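Local coordinates for protein chitinase A (Equisetum arvense, PDB 5BUM) that probably hydrolyses chitin as a family 18 glycosidase, this chain being its LysM domain, a carbohydrate-binding module, at residues A[34-37]-A[38-41]; A[25-28]-A[29-32]. All blocks are in the same frame, centred on the assembly; numbering follows the deposited sequence.

Contact 1: residues A[34-37]-A[38-41]; sequences GLQC and DNLQ
Gln36 and Asn39 meet across a tight reversal of the chain, where the backbone N of Asn39 donates to O of Gln36 at 2.9 Å. The bond is bent, with 133° at the hydrogen, and the donor stands well above the carbonyl plane. Together with the helix-like backbone angles of Cys37 and Asp38, this defines a type I beta turn. The two amide side chains run side by side and point the same way, their planes 28° apart. Although NE2 of Gln36 comes within 3.2 Å of OD1 of Asn39, the angle is too poor for a hydrogen bond. Asp38 folds back over the turn: CG sits between its backbone N and carbonyl carbon (chi1 50°), which brings OD1 to 3.6 Å from CB of Gln36. On the apolar side, methyl CD1 of Leu35 touches CD2 of Leu40 at 3.7 Å. A water spans the exit of the turn, donating to O of Cys37 (2.8 Å) and accepting from N of Leu40 (3.1 Å).

Further out, the disulfide from Cys37 to Cys14 ties the turn to helix 14-21, and both leucines also lie on Cys14. Gln36 and Asn39 face the second subunit, where OE1 of Gln36 receives a weak hydrogen bond from ND2 of Asn39 of that copy. A single bent bond is a modest hold on a turn, so the disulfide, the leucine pair and the water linking the next residues probably share in keeping its shape, while the amides are turned to an intersubunit surface.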
loop_
_atom_site.group_PDB
_atom_site.type_symbol
_atom_site.label_atom_id
_atom_site.label_comp_id
_atom_site.label_asym_id
_atom_site.label_seq_id
_atom_site.Cartn_x
_atom_site.Cartn_y
_atom_site.Cartn_z
ATOM N N GLY A 34 8.680 -1.434 5.618
ATOM C CA GLY A 34 9.053 -1.416 4.211
ATOM C C GLY A 34 8.561 -0.217 3.421
ATOM O O GLY A 34 8.705 -0.204 2.193
ATOM N N LEU A 35 7.987 0.793 4.090
ATOM C CA LEU A 35 7.589 2.061 3.406
ATOM C C LEU A 35 8.684 2.558 2.489
ATOM O O LEU A 35 9.854 2.434 2.824
ATOM C CB LEU A 35 7.247 3.143 4.435
ATOM C CG LEU A 35 6.839 4.512 3.907
ATOM C CD1 LEU A 35 5.690 4.386 2.924
ATOM C CD2 LEU A 35 6.452 5.454 5.035
ATOM N N GLN A 36 8.316 3.069 1.315
ATOM C CA GLN A 36 9.273 3.672 0.396
ATOM C C GLN A 36 8.819 5.066 0.047
ATOM O O GLN A 36 7.961 5.283 -0.882
ATOM C CB GLN A 36 9.396 2.880 -0.902
ATOM C CG GLN A 36 10.027 1.488 -0.759
ATOM C CD GLN A 36 9.907 0.651 -2.054
ATOM O OE1 GLN A 36 9.881 -0.571 -1.991
ATOM N NE2 GLN A 36 9.809 1.307 -3.210
ATOM N N CYS A 37 9.412 6.017 0.768
ATOM C CA CYS A 37 8.964 7.412 0.650
ATOM C C CYS A 37 9.225 7.980 -0.743
ATOM O O CYS A 37 8.531 8.903 -1.166
ATOM C CB CYS A 37 9.591 8.262 1.772
ATOM S SG CYS A 37 8.899 7.870 3.422
ATOM N N ASP A 38 10.181 7.401 -1.483
ATOM C CA ASP A 38 10.449 7.860 -2.873
ATOM C C ASP A 38 9.429 7.396 -3.868
ATOM O O ASP A 38 9.540 7.729 -5.023
ATOM C CB ASP A 38 11.844 7.482 -3.388
ATOM C CG ASP A 38 12.209 6.000 -3.207
ATOM O OD1 ASP A 38 11.394 5.137 -2.830
ATOM O OD2 ASP A 38 13.394 5.692 -3.462
ATOM N N ASN A 39 8.401 6.699 -3.399
ATOM C CA ASN A 39 7.588 5.856 -4.247
ATOM C C ASN A 39 6.216 5.586 -3.643
ATOM O O ASN A 39 5.757 4.440 -3.563
ATOM C CB ASN A 39 8.325 4.528 -4.437
ATOM C CG ASN A 39 7.658 3.627 -5.464
ATOM O OD1 ASN A 39 7.727 2.402 -5.335
ATOM N ND2 ASN A 39 7.015 4.220 -6.484
ATOM N N LEU A 40 5.582 6.654 -3.186
ATOM C CA LEU A 40 4.277 6.543 -2.610
ATOM C C LEU A 40 3.284 6.465 -3.746
ATOM O O LEU A 40 3.447 7.136 -4.774
ATOM C CB LEU A 40 3.971 7.779 -1.797
ATOM C CG LEU A 40 4.819 8.022 -0.578
ATOM C CD1 LEU A 40 4.478 9.363 0.034
ATOM C CD2 LEU A 40 4.572 6.909 0.404
ATOM N N GLN A 41 2.239 5.675 -3.534
ATOM C CA GLN A 41 1.148 5.487 -4.516
ATOM C C GLN A 41 -0.129 6.224 -4.075
ATOM O O GLN A 41 -0.484 6.240 -2.874
ATOM C CB GLN A 41 0.811 3.989 -4.587
ATOM C CG GLN A 41 2.008 3.036 -4.586
ATOM C CD GLN A 41 2.856 3.229 -5.809
ATOM O OE1 GLN A 41 4.074 3.306 -5.729
ATOM N NE2 GLN A 41 2.214 3.355 -6.946
HETATM O O HOH W 1 6.697 9.563 -3.219
#

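Contact 2: residues A[25-28]-A[29-32]; sequences VATL and QSYN
The carbonyl oxygen of Thr27 is gripped by two donors: OG of Ser30 at 2.8 Å, in the carbonyl plane on a lone pair, and the backbone N of Tyr31 at 2.9 Å. One residue on, O of Leu28 takes a nearly straight bond (170°) from ND2 of Asn32 at 2.7 Å, besides a weak one from N of Tyr31. The Asn32 amide lies almost coplanar with this bond, and its OD1 accepts from N of Cys47, so both ends of the group are held. Residues 25-32 hold the whole of helix 25-30, the second helix of the beta-alpha-alpha-beta LysM fold, and the chain leaving it; near its C-terminal end side chains take up carbonyls. Thr27 and Tyr31, a turn apart, lie alongside each other. With OG1 beside the backbone N (chi1 -56°) and bonded to Asp24, CG2 of Thr27 swings opposite that nitrogen and rests over one face of the Tyr31 ring in a CH-pi contact, offset toward the rim and 3.5 Å from CZ. With an alanine at Tyr31, the Thr27 methyl would probably lose its aromatic cover and a gap would open beside Ile23 and Cys47. From one turn later, the extended Gln29 side chain reaches back across Val25, whose CG1 is 4.0 Å from CD of Gln29.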
loop_
_atom_site.group_PDB
_atom_site.type_symbol
_atom_site.label_atom_id
_atom_site.label_comp_id
_atom_site.label_asym_id
_atom_site.label_seq_id
_atom_site.Cartn_x
_atom_site.Cartn_y
_atom_site.Cartn_z
ATOM N N VAL A 25 9.545 11.261 10.083
ATOM C CA VAL A 25 9.497 10.270 9.034
ATOM C C VAL A 25 9.920 8.919 9.525
ATOM O O VAL A 25 9.299 7.933 9.150
ATOM C CB VAL A 25 10.294 10.679 7.808
ATOM C CG1 VAL A 25 10.345 9.488 6.866
ATOM C CG2 VAL A 25 9.612 11.898 7.144
ATOM N N ALA A 26 10.948 8.850 10.366
ATOM C CA ALA A 26 11.372 7.511 10.895
ATOM C C ALA A 26 10.258 6.826 11.626
ATOM O O ALA A 26 10.093 5.635 11.495
ATOM C CB ALA A 26 12.570 7.625 11.839
ATOM N N THR A 27 9.498 7.575 12.423
ATOM C CA THR A 27 8.362 6.985 13.125
ATOM C C THR A 27 7.335 6.505 12.125
ATOM O O THR A 27 6.881 5.378 12.202
ATOM C CB THR A 27 7.694 7.946 14.116
ATOM O OG1 THR A 27 8.667 8.437 15.050
ATOM C CG2 THR A 27 6.600 7.226 14.896
ATOM N N LEU A 28 6.974 7.354 11.173
ATOM C CA LEU A 28 6.086 6.920 10.101
ATOM C C LEU A 28 6.612 5.612 9.509
ATOM O O LEU A 28 5.809 4.722 9.183
ATOM C CB LEU A 28 6.039 7.968 8.966
ATOM C CG LEU A 28 4.991 7.753 7.878
ATOM C CD1 LEU A 28 3.609 7.670 8.531
ATOM C CD2 LEU A 28 5.009 8.842 6.804
ATOM N N GLN A 29 7.936 5.516 9.304
ATOM C CA GLN A 29 8.522 4.306 8.711
ATOM C C GLN A 29 8.369 3.145 9.648
ATOM O O GLN A 29 7.949 2.081 9.232
ATOM C CB GLN A 29 9.989 4.470 8.345
ATOM C CG GLN A 29 10.174 5.134 6.981
ATOM C CD GLN A 29 11.581 5.707 6.759
ATOM O OE1 GLN A 29 12.012 5.884 5.624
ATOM N NE2 GLN A 29 12.291 6.013 7.848
ATOM N N SER A 30 8.669 3.355 10.922
ATOM C CA SER A 30 8.514 2.303 11.905
ATOM C C SER A 30 7.049 1.784 11.931
ATOM O O SER A 30 6.775 0.625 12.227
ATOM C CB SER A 30 8.840 2.841 13.260
ATOM O OG SER A 30 7.603 3.263 13.817
ATOM N N TYR A 31 6.100 2.652 11.635
ATOM C CA TYR A 31 4.690 2.256 11.642
ATOM C C TYR A 31 4.313 1.525 10.382
ATOM O O TYR A 31 3.238 0.971 10.302
ATOM C CB TYR A 31 3.773 3.482 11.723
ATOM C CG TYR A 31 3.699 4.228 13.038
ATOM C CD1 TYR A 31 4.139 3.669 14.230
ATOM C CD2 TYR A 31 3.128 5.484 13.073
ATOM C CE1 TYR A 31 4.051 4.378 15.428
ATOM C CE2 TYR A 31 3.016 6.191 14.251
ATOM C CZ TYR A 31 3.472 5.635 15.425
ATOM O OH TYR A 31 3.349 6.352 16.571
ATOM N N ASN A 32 5.159 1.589 9.365
ATOM C CA ASN A 32 4.823 1.031 8.062
ATOM C C ASN A 32 6.014 0.209 7.519
ATOM O O ASN A 32 6.800 0.715 6.695
ATOM C CB ASN A 32 4.424 2.155 7.073
ATOM C CG ASN A 32 3.178 2.911 7.503
ATOM O OD1 ASN A 32 2.065 2.499 7.171
ATOM N ND2 ASN A 32 3.353 4.040 8.234
#

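Followed from the N terminus, the chain passes strand 5-7 and helix 14-21 before reaching contact 2, which lies along the short helix 25-30 and the residues that follow it, and closes no long loop. Contact 1 comes later, closing a turn in the loop that leads to strand 45-47; the two stand in series, neither crossing nor enclosing the other. They nevertheless touch in space: CD2 of Leu35 packs on CG of Leu28 at 3.9 Å, and SG of Cys37 lies 4.1 Å from CG1 of Val25. These contacts set the loop against helix 25-30, and the disulfide to Cys14 ties it to helix 14-21. Contact 2 in turn meets strand 45-47 through Tyr31 and Asn32.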